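Local atomic coordinates of dihydrophenazinedicarboxylate synthase (Burkholderia, PDB entry 4HMW), a protein that catalyses several FMN-dependent, oxygen-consuming oxidations in the terminal steps of core phenazine antibiotic biosynthesis. Residues G77-T82 and G177-P182; L52-A57 and R66-S71; W97-L102 and M112-A117; L33-L38 and S71-R76. One frame throughout, in Å; residues are numbered along the deposited sequence. Where two conformers were deposited one is given.

Interaction 1: G77-T82 and G177-P182; sequences GVIFCT and GYRLEP. With FMN (flavin mononucleotide), chain D.
Val78 pairs with Leu180 and Phe80 with Tyr178 as antiparallel hydrogen-bonded pairs, and the two strands run at 157° to each other. Each pair is closed by two backbone bonds; Leu180 N to Val78 O is 2.8 Å and Tyr178 N to Phe80 O is 2.9 Å. Ile79 with Arg179 and Cys81 with Gly177 are the non-hydrogen-bonded pairs between and beyond them. Phe80 and Tyr178 lie on one face of the sheet. A chi1 of 65° puts Phe80 CG between its own N and carbonyl carbon, which carries the ring across to Tyr178 CB. Tyr178 CB sits over a face of that ring, 3.6 Å from Phe80 CZ, in a CH-pi contact. The two ring planes differ by 24° but are slid apart and barely overlap. Thr82 CG2 meets the edge of the Tyr178 ring at CE2, 3.7 Å away. On the other face, Arg179 CG and CD lie against Gly77, and its guanidinium pairs with Asp74 and Glu181. The C-terminal residues of 77-82 meet the cofactor. Cys81 O accepts from FMN N3 at 2.8 Å, and Thr82 OG1 donates to FMN O2 at 2.7 Å. One backbone acceptor and one hydroxyl donor thus match the pyrimidine edge of the flavin.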
# COMPACT_ATOMS: atom_id res chain seq x y z
N GLY B 77 4.41 -16.47 8.60
CA GLY B 77 3.96 -15.16 8.16
C GLY B 77 4.76 -14.01 8.70
O GLY B 77 5.84 -14.16 9.25
N VAL B 78 4.19 -12.83 8.53
CA VAL B 78 4.83 -11.56 8.79
C VAL B 78 4.32 -10.96 10.09
O VAL B 78 3.12 -10.74 10.25
CB VAL B 78 4.50 -10.62 7.65
CG1 VAL B 78 5.11 -9.26 7.91
CG2 VAL B 78 5.02 -11.22 6.31
N ILE B 79 5.23 -10.68 11.02
CA ILE B 79 4.86 -10.26 12.37
C ILE B 79 4.93 -8.75 12.45
O ILE B 79 5.91 -8.14 11.99
CB ILE B 79 5.78 -10.91 13.36
CG1 ILE B 79 5.47 -12.42 13.38
CG2 ILE B 79 5.63 -10.30 14.76
CD1 ILE B 79 6.29 -13.18 14.36
N PHE B 80 3.88 -8.13 12.99
CA PHE B 80 3.90 -6.68 13.25
C PHE B 80 3.19 -6.38 14.55
O PHE B 80 2.44 -7.20 15.06
CB PHE B 80 3.28 -5.89 12.08
CG PHE B 80 1.85 -6.15 11.86
CD1 PHE B 80 1.42 -7.24 11.11
CD2 PHE B 80 0.89 -5.29 12.40
CE1 PHE B 80 0.08 -7.46 10.89
CE2 PHE B 80 -0.45 -5.53 12.21
CZ PHE B 80 -0.86 -6.63 11.45
N CYS B 81 3.42 -5.18 15.08
CA CYS B 81 2.76 -4.70 16.30
C CYS B 81 1.93 -3.44 16.06
O CYS B 81 2.27 -2.61 15.24
CB CYS B 81 3.78 -4.36 17.38
SG CYS B 81 4.71 -5.78 17.92
N THR B 82 0.87 -3.27 16.84
CA THR B 82 0.05 -2.11 16.71
C THR B 82 -0.87 -2.01 17.93
O THR B 82 -0.78 -2.81 18.83
CB THR B 82 -0.79 -2.17 15.43
OG1 THR B 82 -1.34 -0.87 15.21
CG2 THR B 82 -1.91 -3.22 15.51
N GLY B 177 0.76 -7.95 19.15
CA GLY B 177 1.34 -8.37 17.89
C GLY B 177 0.36 -9.21 17.10
O GLY B 177 -0.54 -9.86 17.68
N TYR B 178 0.53 -9.21 15.78
CA TYR B 178 -0.24 -10.05 14.86
C TYR B 178 0.73 -10.75 13.93
O TYR B 178 1.80 -10.23 13.65
CB TYR B 178 -1.19 -9.20 13.96
CG TYR B 178 -2.32 -8.57 14.73
CD1 TYR B 178 -3.51 -9.22 14.93
CD2 TYR B 178 -2.18 -7.30 15.24
CE1 TYR B 178 -4.52 -8.62 15.64
CE2 TYR B 178 -3.16 -6.71 15.95
CZ TYR B 178 -4.33 -7.35 16.14
OH TYR B 178 -5.31 -6.70 16.86
N ARG B 179 0.35 -11.93 13.45
CA ARG B 179 1.01 -12.55 12.32
C ARG B 179 0.10 -12.51 11.10
O ARG B 179 -1.01 -13.03 11.12
CB ARG B 179 1.41 -13.99 12.65
CG ARG B 179 2.27 -14.66 11.53
CD ARG B 179 2.51 -16.13 11.80
NE ARG B 179 3.18 -16.35 13.08
CZ ARG B 179 2.60 -16.70 14.23
NH1 ARG B 179 3.37 -16.83 15.30
NH2 ARG B 179 1.30 -16.94 14.34
N LEU B 180 0.57 -11.88 10.02
CA LEU B 180 -0.13 -11.91 8.77
C LEU B 180 0.24 -13.19 8.08
O LEU B 180 1.35 -13.33 7.61
CB LEU B 180 0.20 -10.67 7.94
CG LEU B 180 -0.44 -10.56 6.55
CD1 LEU B 180 -1.95 -10.62 6.65
CD2 LEU B 180 0.01 -9.29 5.83
N GLU B 181 -0.69 -14.14 8.06
CA GLU B 181 -0.47 -15.45 7.48
C GLU B 181 -1.10 -15.50 6.09
O GLU B 181 -2.33 -15.34 5.94
CB GLU B 181 -1.07 -16.56 8.37
CG GLU B 181 -0.56 -16.52 9.78
CD GLU B 181 -0.95 -17.74 10.59
OE1 GLU B 181 -1.89 -18.49 10.20
OE2 GLU B 181 -0.31 -17.94 11.66
N PRO B 182 -0.28 -15.71 5.06
CA PRO B 182 -0.82 -15.56 3.72
C PRO B 182 -1.63 -16.76 3.26
O PRO B 182 -1.27 -17.89 3.61
CB PRO B 182 0.45 -15.44 2.85
CG PRO B 182 1.51 -16.14 3.63
CD PRO B 182 1.19 -15.87 5.07
N1 FMN D . 1.92 1.92 13.23
C2 FMN D . 1.84 0.80 14.01
O2 FMN D . 0.85 0.66 14.75
N3 FMN D . 2.84 -0.15 13.99
C4 FMN D . 3.94 -0.00 13.18
O4 FMN D . 4.82 -0.89 13.18
C4A FMN D . 4.04 1.14 12.38
N5 FMN D . 5.14 1.32 11.57
C5A FMN D . 5.20 2.45 10.75
C6 FMN D . 6.29 2.61 9.91
C7 FMN D . 6.36 3.71 9.07
C7M FMN D . 7.56 3.89 8.17
C8 FMN D . 5.34 4.66 9.10
C8M FMN D . 5.40 5.87 8.21
C9 FMN D . 4.24 4.49 9.95
C9A FMN D . 4.17 3.39 10.76
N10 FMN D . 3.08 3.24 11.64
C10 FMN D . 3.02 2.10 12.40
C1' FMN D . 1.96 4.24 11.69
C2' FMN D . 0.83 3.85 10.78
O2' FMN D . 1.15 4.23 9.45
C3' FMN D . -0.49 4.49 11.17
O3' FMN D . -0.37 5.89 11.40
C4' FMN D . -1.08 3.80 12.40
O4' FMN D . -0.60 2.56 12.85
C5' FMN D . -2.51 4.15 12.69
O5' FMN D . -3.21 3.44 11.69
P FMN D . -4.82 3.27 11.68
O1P FMN D . -5.06 2.09 12.58
O2P FMN D . -5.42 4.57 12.20
O3P FMN D . -5.16 2.99 10.23

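Interaction 2: L52-A57 and R66-S71; sequences LALATA and RVIAFS. With FMN (flavin mononucleotide), chain D.
Arg66 NH1 donates to Thr56 OG1 and to Leu54 O, at 2.9 Å in each case, while its other two nitrogens hold the FMN phosphate. This is a beta hairpin of the FMN-binding fold, built from strands 51-57 and 63-74. Arg66 NE lies 2.7 Å from FMN O3P, and Arg66 NH2 lies 2.8 Å from the same oxygen. The phosphate oxygen sits at the edge of the guanidinium, in its plane. Bends at chi2 and chi3 (-67° and -66°) turn the side chain across to the neighbouring strand and set the guanidinium between Thr56 and the phosphate. Ser64 also bonds to Arg66 NH2, and Glu91 to Thr56 OG1, so a second shell steadies the group. Leu54 O accepts from Arg66 N and from Arg66 NH1, which arrive from opposite faces of its carbonyl plane. Further along, Leu52 and Ile68 form a hydrogen-bonded pair, with Leu52 N 2.8 Å from Ile68 O. Val67 O takes a bond from FMN O2' at 2.6 Å, while Val67 N is held by Gln110 of the second subunit. Packing completes the contact. Leu54 CD2 touches Ile68 CG1 at 3.9 Å, and Leu52 CB lies near the edge of the Phe70 ring. Ile68 CD1 reaches the flavin, 3.7 Å from FMN C2.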
# COMPACT_ATOMS: atom_id res chain seq x y z
N LEU B 52 5.44 -1.75 4.81
CA LEU B 52 4.38 -2.52 4.23
C LEU B 52 3.09 -1.67 4.20
O LEU B 52 2.66 -1.13 5.24
CB LEU B 52 4.16 -3.74 5.14
CG LEU B 52 3.13 -4.80 4.72
CD1 LEU B 52 3.67 -5.61 3.57
CD2 LEU B 52 2.75 -5.70 5.88
N ALA B 53 2.49 -1.53 3.03
CA ALA B 53 1.19 -0.87 2.94
C ALA B 53 0.12 -1.87 3.32
O ALA B 53 -0.19 -2.77 2.54
CB ALA B 53 0.98 -0.36 1.54
N LEU B 54 -0.39 -1.75 4.56
CA LEU B 54 -1.35 -2.70 5.11
C LEU B 54 -2.80 -2.23 4.97
O LEU B 54 -3.16 -1.20 5.53
CB LEU B 54 -1.06 -2.95 6.60
CG LEU B 54 -1.94 -4.03 7.27
CD1 LEU B 54 -1.58 -5.40 6.79
CD2 LEU B 54 -1.79 -3.95 8.75
N ALA B 55 -3.60 -3.01 4.26
CA ALA B 55 -5.02 -2.71 4.02
C ALA B 55 -5.89 -3.66 4.82
O ALA B 55 -5.63 -4.86 4.89
CB ALA B 55 -5.32 -2.84 2.55
N THR B 56 -6.93 -3.07 5.42
CA THR B 56 -7.91 -3.79 6.23
C THR B 56 -9.29 -3.21 5.82
O THR B 56 -9.37 -2.20 5.16
CB THR B 56 -7.67 -3.57 7.73
OG1 THR B 56 -7.59 -2.18 8.02
CG2 THR B 56 -6.39 -4.27 8.18
N ALA B 57 -10.36 -3.87 6.23
CA ALA B 57 -11.70 -3.39 5.91
C ALA B 57 -12.67 -3.51 7.07
O ALA B 57 -12.53 -4.36 7.96
CB ALA B 57 -12.25 -4.06 4.69
N ARG B 66 -2.55 1.91 5.67
CA ARG B 66 -1.49 2.66 6.33
C ARG B 66 -0.20 1.86 6.24
O ARG B 66 -0.20 0.64 6.03
CB ARG B 66 -1.83 2.91 7.81
CG ARG B 66 -1.69 1.70 8.73
CD ARG B 66 -2.68 0.62 8.45
NE ARG B 66 -4.03 1.04 8.75
CZ ARG B 66 -5.14 0.41 8.39
NH1 ARG B 66 -5.15 -0.65 7.61
NH2 ARG B 66 -6.29 0.86 8.83
N VAL B 67 0.91 2.55 6.40
CA VAL B 67 2.18 1.88 6.43
C VAL B 67 2.46 1.28 7.84
O VAL B 67 2.19 1.90 8.87
CB VAL B 67 3.36 2.86 6.10
CG1 VAL B 67 4.73 2.17 6.32
CG2 VAL B 67 3.24 3.45 4.65
N ILE B 68 2.95 0.06 7.82
CA ILE B 68 3.46 -0.64 8.99
C ILE B 68 4.87 -1.12 8.66
O ILE B 68 5.07 -1.67 7.58
CB ILE B 68 2.60 -1.89 9.25
CG1 ILE B 68 1.17 -1.48 9.52
CG2 ILE B 68 3.15 -2.66 10.35
CD1 ILE B 68 1.02 -0.73 10.76
N ALA B 69 5.82 -0.98 9.57
CA ALA B 69 7.12 -1.62 9.36
C ALA B 69 7.12 -2.91 10.15
O ALA B 69 7.10 -2.86 11.38
CB ALA B 69 8.27 -0.71 9.80
N PHE B 70 7.15 -4.04 9.47
CA PHE B 70 7.02 -5.33 10.17
C PHE B 70 8.26 -5.65 10.98
O PHE B 70 9.35 -5.19 10.65
CB PHE B 70 6.62 -6.47 9.21
CG PHE B 70 7.61 -6.77 8.15
CD1 PHE B 70 8.70 -7.58 8.42
CD2 PHE B 70 7.44 -6.26 6.86
CE1 PHE B 70 9.59 -7.88 7.44
CE2 PHE B 70 8.36 -6.56 5.87
CZ PHE B 70 9.44 -7.37 6.18
N SER B 71 8.08 -6.38 12.08
CA SER B 71 9.15 -6.72 13.01
C SER B 71 10.02 -7.83 12.49
O SER B 71 11.24 -7.74 12.53
CB SER B 71 8.55 -7.22 14.33
OG SER B 71 7.43 -6.45 14.71
N1 FMN D . 1.92 1.92 13.23
C2 FMN D . 1.84 0.80 14.01
O2 FMN D . 0.85 0.66 14.75
N3 FMN D . 2.84 -0.15 13.99
C4 FMN D . 3.94 -0.00 13.18
O4 FMN D . 4.82 -0.89 13.18
C4A FMN D . 4.04 1.14 12.38
N5 FMN D . 5.14 1.32 11.57
C5A FMN D . 5.20 2.45 10.75
C6 FMN D . 6.29 2.61 9.91
C7 FMN D . 6.36 3.71 9.07
C7M FMN D . 7.56 3.89 8.17
C8 FMN D . 5.34 4.66 9.10
C8M FMN D . 5.40 5.87 8.21
C9 FMN D . 4.24 4.49 9.95
C9A FMN D . 4.17 3.39 10.76
N10 FMN D . 3.08 3.24 11.64
C10 FMN D . 3.02 2.10 12.40
C1' FMN D . 1.96 4.24 11.69
C2' FMN D . 0.83 3.85 10.78
O2' FMN D . 1.15 4.23 9.45
C3' FMN D . -0.49 4.49 11.17
O3' FMN D . -0.37 5.89 11.40
C4' FMN D . -1.08 3.80 12.40
O4' FMN D . -0.60 2.56 12.85
C5' FMN D . -2.51 4.15 12.69
O5' FMN D . -3.21 3.44 11.69
P FMN D . -4.82 3.27 11.68
O1P FMN D . -5.06 2.09 12.58
O2P FMN D . -5.42 4.57 12.20
O3P FMN D . -5.16 2.99 10.23

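Interaction 3: W97-L102 and M112-A117; sequences WASGLL and MISGQA
Trp97 carries the Gln116 side chain over one face of its indole, and Gly115 O lies at the edge, near the ring plane. The two side chains run side by side and point the same way. The amide is not stacked flat on the ring, for the planes are 53° apart. The aliphatic part makes the closest touch, with Gln116 CG 3.7 Å from Trp97 CE3. Gln116 NE2 stands 3.8 Å from Trp97 CZ3. The His183 ring also meets the indole, at a steep angle. Ser99 and Ser114 form a non-hydrogen-bonded pair, with their OG atoms 3.0 Å apart. Each has a partner in the second subunit: Ser114 OG is bonded to Ile63 O there, and Ser99 OG to Ser65 OG. These buried hydroxyls therefore belong to the subunit interface. Leu101, with CG anti to its N (chi1 -175°), lays CD1 against Met112 CB at 4.1 Å. Ala98 pairs with Gly115 and Gly100 with Ile113, each through two bonds. Gly100 N to Ile113 O is 2.7 Å, and Gly115 N to Ala98 O is 2.9 Å with an N-H...O angle of 175°. Ile113 and Ala98, on the opposite face to the serines, pack on Leu180. This is an antiparallel beta hairpin with one face turned to the partner subunit, part of the dimeric FMN-binding fold of the pyridoxamine 5'-phosphate oxidase family.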
# COMPACT_ATOMS: atom_id res chain seq x y z
N TRP B 97 -9.58 -10.38 7.35
CA TRP B 97 -8.80 -10.33 6.12
C TRP B 97 -7.90 -9.09 6.10
O TRP B 97 -8.27 -8.00 6.57
CB TRP B 97 -9.71 -10.31 4.90
CG TRP B 97 -10.69 -11.44 4.73
CD1 TRP B 97 -12.05 -11.33 4.82
CD2 TRP B 97 -10.42 -12.82 4.42
NE1 TRP B 97 -12.64 -12.54 4.56
CE2 TRP B 97 -11.67 -13.48 4.34
CE3 TRP B 97 -9.26 -13.57 4.21
CZ2 TRP B 97 -11.79 -14.85 4.04
CZ3 TRP B 97 -9.38 -14.94 3.92
CH2 TRP B 97 -10.64 -15.56 3.86
N ALA B 98 -6.69 -9.27 5.57
CA ALA B 98 -5.79 -8.14 5.36
C ALA B 98 -4.92 -8.40 4.15
O ALA B 98 -4.71 -9.54 3.72
CB ALA B 98 -4.93 -7.91 6.56
N SER B 99 -4.34 -7.32 3.63
CA SER B 99 -3.40 -7.45 2.51
C SER B 99 -2.28 -6.48 2.76
O SER B 99 -2.51 -5.35 3.16
CB SER B 99 -4.10 -7.12 1.19
OG SER B 99 -3.20 -7.27 0.11
N GLY B 100 -1.05 -6.92 2.51
CA GLY B 100 0.09 -6.05 2.66
C GLY B 100 0.85 -5.95 1.35
O GLY B 100 0.96 -6.93 0.66
N LEU B 101 1.38 -4.77 1.03
CA LEU B 101 2.13 -4.59 -0.21
C LEU B 101 3.48 -3.99 0.10
O LEU B 101 3.58 -2.96 0.78
CB LEU B 101 1.34 -3.66 -1.16
CG LEU B 101 1.96 -3.47 -2.55
CD1 LEU B 101 1.88 -4.78 -3.31
CD2 LEU B 101 1.25 -2.34 -3.32
N LEU B 102 4.54 -4.61 -0.41
CA LEU B 102 5.90 -4.05 -0.39
C LEU B 102 6.23 -3.59 -1.79
O LEU B 102 5.87 -4.25 -2.76
CB LEU B 102 6.93 -5.12 0.01
CG LEU B 102 6.79 -5.74 1.39
CD1 LEU B 102 7.77 -6.92 1.64
CD2 LEU B 102 6.99 -4.64 2.43
N MET B 112 2.98 -8.78 -2.86
CA MET B 112 1.64 -8.67 -2.28
C MET B 112 1.41 -9.88 -1.40
O MET B 112 1.66 -11.00 -1.83
CB MET B 112 0.58 -8.71 -3.36
CG MET B 112 -0.81 -8.62 -2.80
SD MET B 112 -2.14 -9.06 -3.92
CE MET B 112 -2.04 -10.86 -3.82
N ILE B 113 0.96 -9.64 -0.17
CA ILE B 113 0.71 -10.69 0.82
C ILE B 113 -0.72 -10.54 1.26
O ILE B 113 -1.07 -9.57 1.91
CB ILE B 113 1.66 -10.53 2.02
CG1 ILE B 113 3.11 -10.43 1.52
CG2 ILE B 113 1.54 -11.67 3.04
CD1 ILE B 113 4.09 -9.82 2.52
N SER B 114 -1.58 -11.47 0.87
CA SER B 114 -2.98 -11.39 1.28
C SER B 114 -3.30 -12.56 2.18
O SER B 114 -2.97 -13.70 1.86
CB SER B 114 -3.89 -11.38 0.07
OG SER B 114 -3.84 -10.13 -0.57
N GLY B 115 -3.93 -12.27 3.31
CA GLY B 115 -4.17 -13.29 4.28
C GLY B 115 -5.07 -12.85 5.40
O GLY B 115 -5.97 -12.02 5.21
N GLN B 116 -4.87 -13.48 6.55
CA GLN B 116 -5.52 -13.10 7.78
C GLN B 116 -4.48 -12.76 8.84
O GLN B 116 -3.39 -13.34 8.88
CB GLN B 116 -6.40 -14.24 8.26
CG GLN B 116 -7.63 -14.44 7.40
CD GLN B 116 -8.46 -15.62 7.86
OE1 GLN B 116 -9.11 -15.57 8.91
NE2 GLN B 116 -8.41 -16.70 7.09
N ALA B 117 -4.80 -11.78 9.68
CA ALA B 117 -3.92 -11.40 10.76
C ALA B 117 -4.29 -12.17 12.01
O ALA B 117 -5.39 -12.07 12.49
CB ALA B 117 -4.04 -9.92 11.02

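Interaction 4: L33-L38 and S71-R76; sequences LLKRWL and SSIDDR
Ile73 points from its strand toward helix 30-43 and carries most of the contact. Its CB lies 4.2 Å from Lys35 CE. The CG2 branch comes closer to the same carbon, at 3.7 Å. The other branch has CG1 anti to the carbonyl carbon (chi1 -63°) and runs on extended, which sends CD1 in among the leucines of the helix. There Ile73 CD1 meets Leu34 CD2 at 3.8 Å, where the two side chains cross at a slant. It also meets Leu38 CD1 tip to tip at 3.3 Å, tighter than a usual carbon contact. Leu34 and Leu38 are one helical turn apart, and their side chains grip the same methyl. Lys35 slides past Ile73 in the opposite direction, its chain extended beyond CG. This brings Lys35 CE to 3.6 Å from Ile73 O and takes NZ on toward the turn. Lys35 NZ and Asp75 OD2 are 4.4 Å apart, beyond a salt bridge. A water accepts from Lys35 NZ at 2.8 Å and donates weakly to Asp75 OD2. In the turn itself, Asp74 OD1 accepts from Arg76 N at 2.8 Å. The whole is a helix packed near the surface against the end of a beta strand, where an Asx turn leads into the next strand of the sheet.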
# COMPACT_ATOMS: atom_id res chain seq x y z
N LEU B 33 10.68 -17.45 -0.61
CA LEU B 33 11.01 -16.49 -1.65
C LEU B 33 10.95 -15.07 -1.10
O LEU B 33 11.77 -14.22 -1.43
CB LEU B 33 10.08 -16.65 -2.86
CG LEU B 33 10.37 -15.80 -4.09
CD1 LEU B 33 11.79 -16.02 -4.56
CD2 LEU B 33 9.38 -16.04 -5.24
N LEU B 34 9.97 -14.82 -0.23
CA LEU B 34 9.89 -13.52 0.44
C LEU B 34 11.18 -13.20 1.17
O LEU B 34 11.72 -12.10 1.06
CB LEU B 34 8.69 -13.49 1.40
CG LEU B 34 8.53 -12.32 2.36
CD1 LEU B 34 8.42 -11.03 1.60
CD2 LEU B 34 7.29 -12.58 3.27
N LYS B 35 11.69 -14.16 1.93
CA LYS B 35 12.93 -13.94 2.65
C LYS B 35 14.11 -13.71 1.73
O LYS B 35 15.00 -12.90 2.03
CB LYS B 35 13.21 -15.06 3.62
CG LYS B 35 12.22 -15.15 4.78
CD LYS B 35 12.63 -16.26 5.78
CE LYS B 35 11.63 -16.33 6.89
NZ LYS B 35 11.78 -17.56 7.68
N ARG B 36 14.14 -14.44 0.61
CA ARG B 36 15.26 -14.28 -0.32
C ARG B 36 15.23 -12.88 -0.90
O ARG B 36 16.26 -12.21 -1.00
CB ARG B 36 15.17 -15.30 -1.46
CG ARG B 36 15.62 -16.70 -1.11
CD ARG B 36 15.63 -17.59 -2.36
NE ARG B 36 15.57 -18.99 -1.98
CZ ARG B 36 15.28 -19.98 -2.82
NH1 ARG B 36 15.05 -19.72 -4.09
NH2 ARG B 36 15.24 -21.24 -2.36
N TRP B 37 14.03 -12.42 -1.30
CA TRP B 37 13.87 -11.12 -1.86
C TRP B 37 14.26 -10.02 -0.87
O TRP B 37 14.90 -9.03 -1.27
CB TRP B 37 12.46 -10.89 -2.45
CG TRP B 37 12.30 -11.40 -3.83
CD1 TRP B 37 13.00 -12.41 -4.42
CD2 TRP B 37 11.38 -10.91 -4.83
NE1 TRP B 37 12.61 -12.55 -5.74
CE2 TRP B 37 11.61 -11.66 -6.01
CE3 TRP B 37 10.42 -9.92 -4.84
CZ2 TRP B 37 10.90 -11.42 -7.20
CZ3 TRP B 37 9.70 -9.70 -6.01
CH2 TRP B 37 9.95 -10.45 -7.18
N LEU B 38 13.87 -10.17 0.39
CA LEU B 38 14.22 -9.18 1.40
C LEU B 38 15.74 -9.13 1.62
O LEU B 38 16.32 -8.06 1.83
CB LEU B 38 13.53 -9.46 2.75
CG LEU B 38 12.09 -8.94 2.75
CD1 LEU B 38 11.25 -9.66 3.73
CD2 LEU B 38 12.08 -7.44 3.07
N SER B 71 8.08 -6.38 12.08
CA SER B 71 9.15 -6.72 13.01
C SER B 71 10.02 -7.83 12.49
O SER B 71 11.24 -7.74 12.53
CB SER B 71 8.55 -7.22 14.33
OG SER B 71 7.43 -6.45 14.71
N SER B 72 9.38 -8.89 12.01
CA SER B 72 10.09 -10.09 11.60
C SER B 72 9.21 -10.96 10.73
O SER B 72 8.01 -10.70 10.56
CB SER B 72 10.57 -10.91 12.81
OG SER B 72 9.46 -11.37 13.58
N ILE B 73 9.82 -12.02 10.20
CA ILE B 73 9.11 -13.00 9.40
C ILE B 73 9.48 -14.37 9.90
O ILE B 73 10.67 -14.71 10.00
CB ILE B 73 9.50 -12.89 7.94
CG1 ILE B 73 9.10 -11.51 7.42
CG2 ILE B 73 8.79 -13.92 7.09
CD1 ILE B 73 9.48 -11.27 6.02
N ASP B 74 8.48 -15.16 10.26
CA ASP B 74 8.76 -16.55 10.61
C ASP B 74 8.17 -17.46 9.53
O ASP B 74 7.65 -16.96 8.51
CB ASP B 74 8.24 -16.88 12.01
CG ASP B 74 6.72 -16.83 12.13
OD1 ASP B 74 6.03 -16.92 11.11
OD2 ASP B 74 6.21 -16.72 13.29
N ASP B 75 8.21 -18.76 9.73
CA ASP B 75 7.78 -19.69 8.69
C ASP B 75 6.30 -19.65 8.36
O ASP B 75 5.87 -20.24 7.37
CB ASP B 75 8.14 -21.12 9.09
CG ASP B 75 9.62 -21.28 9.28
OD1 ASP B 75 10.11 -20.98 10.40
OD2 ASP B 75 10.31 -21.68 8.31
N ARG B 76 5.51 -18.94 9.17
CA ARG B 76 4.08 -18.89 8.94
C ARG B 76 3.58 -17.50 8.48
O ARG B 76 2.45 -17.38 8.06
CB ARG B 76 3.32 -19.30 10.20
CG ARG B 76 3.38 -20.79 10.52
CD ARG B 76 2.50 -21.12 11.73
NE ARG B 76 3.12 -20.69 12.98
CZ ARG B 76 2.48 -20.54 14.14
NH1 ARG B 76 1.17 -20.77 14.22
NH2 ARG B 76 3.14 -20.15 15.23
O HOH W 1 11.57 -19.62 5.81

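How the interactions relate
From the N terminus, helix 30-43 comes first. Interaction 4 joins it to the end of strand 63-74 and closes a loop of 32 residues. Interaction 2, the hairpin of strands 51-57 and 63-74, is nested inside that loop, and the two share Ser71. Strand 77-83 follows and opens interaction 1, which closes only at 177-182, with 94 residues between its segments. Interaction 3, the hairpin of strands 97-104 and 109-119, is nested within it. None of the loops cross. All four contacts reach one antiparallel sheet. Backbone bonds of Ala53 with Leu101 and Ala55 with Ser99 probably join interactions 2 and 3. Glu181 N and Gln116 O link interactions 1 and 3. Interactions 1 and 2 both touch FMN.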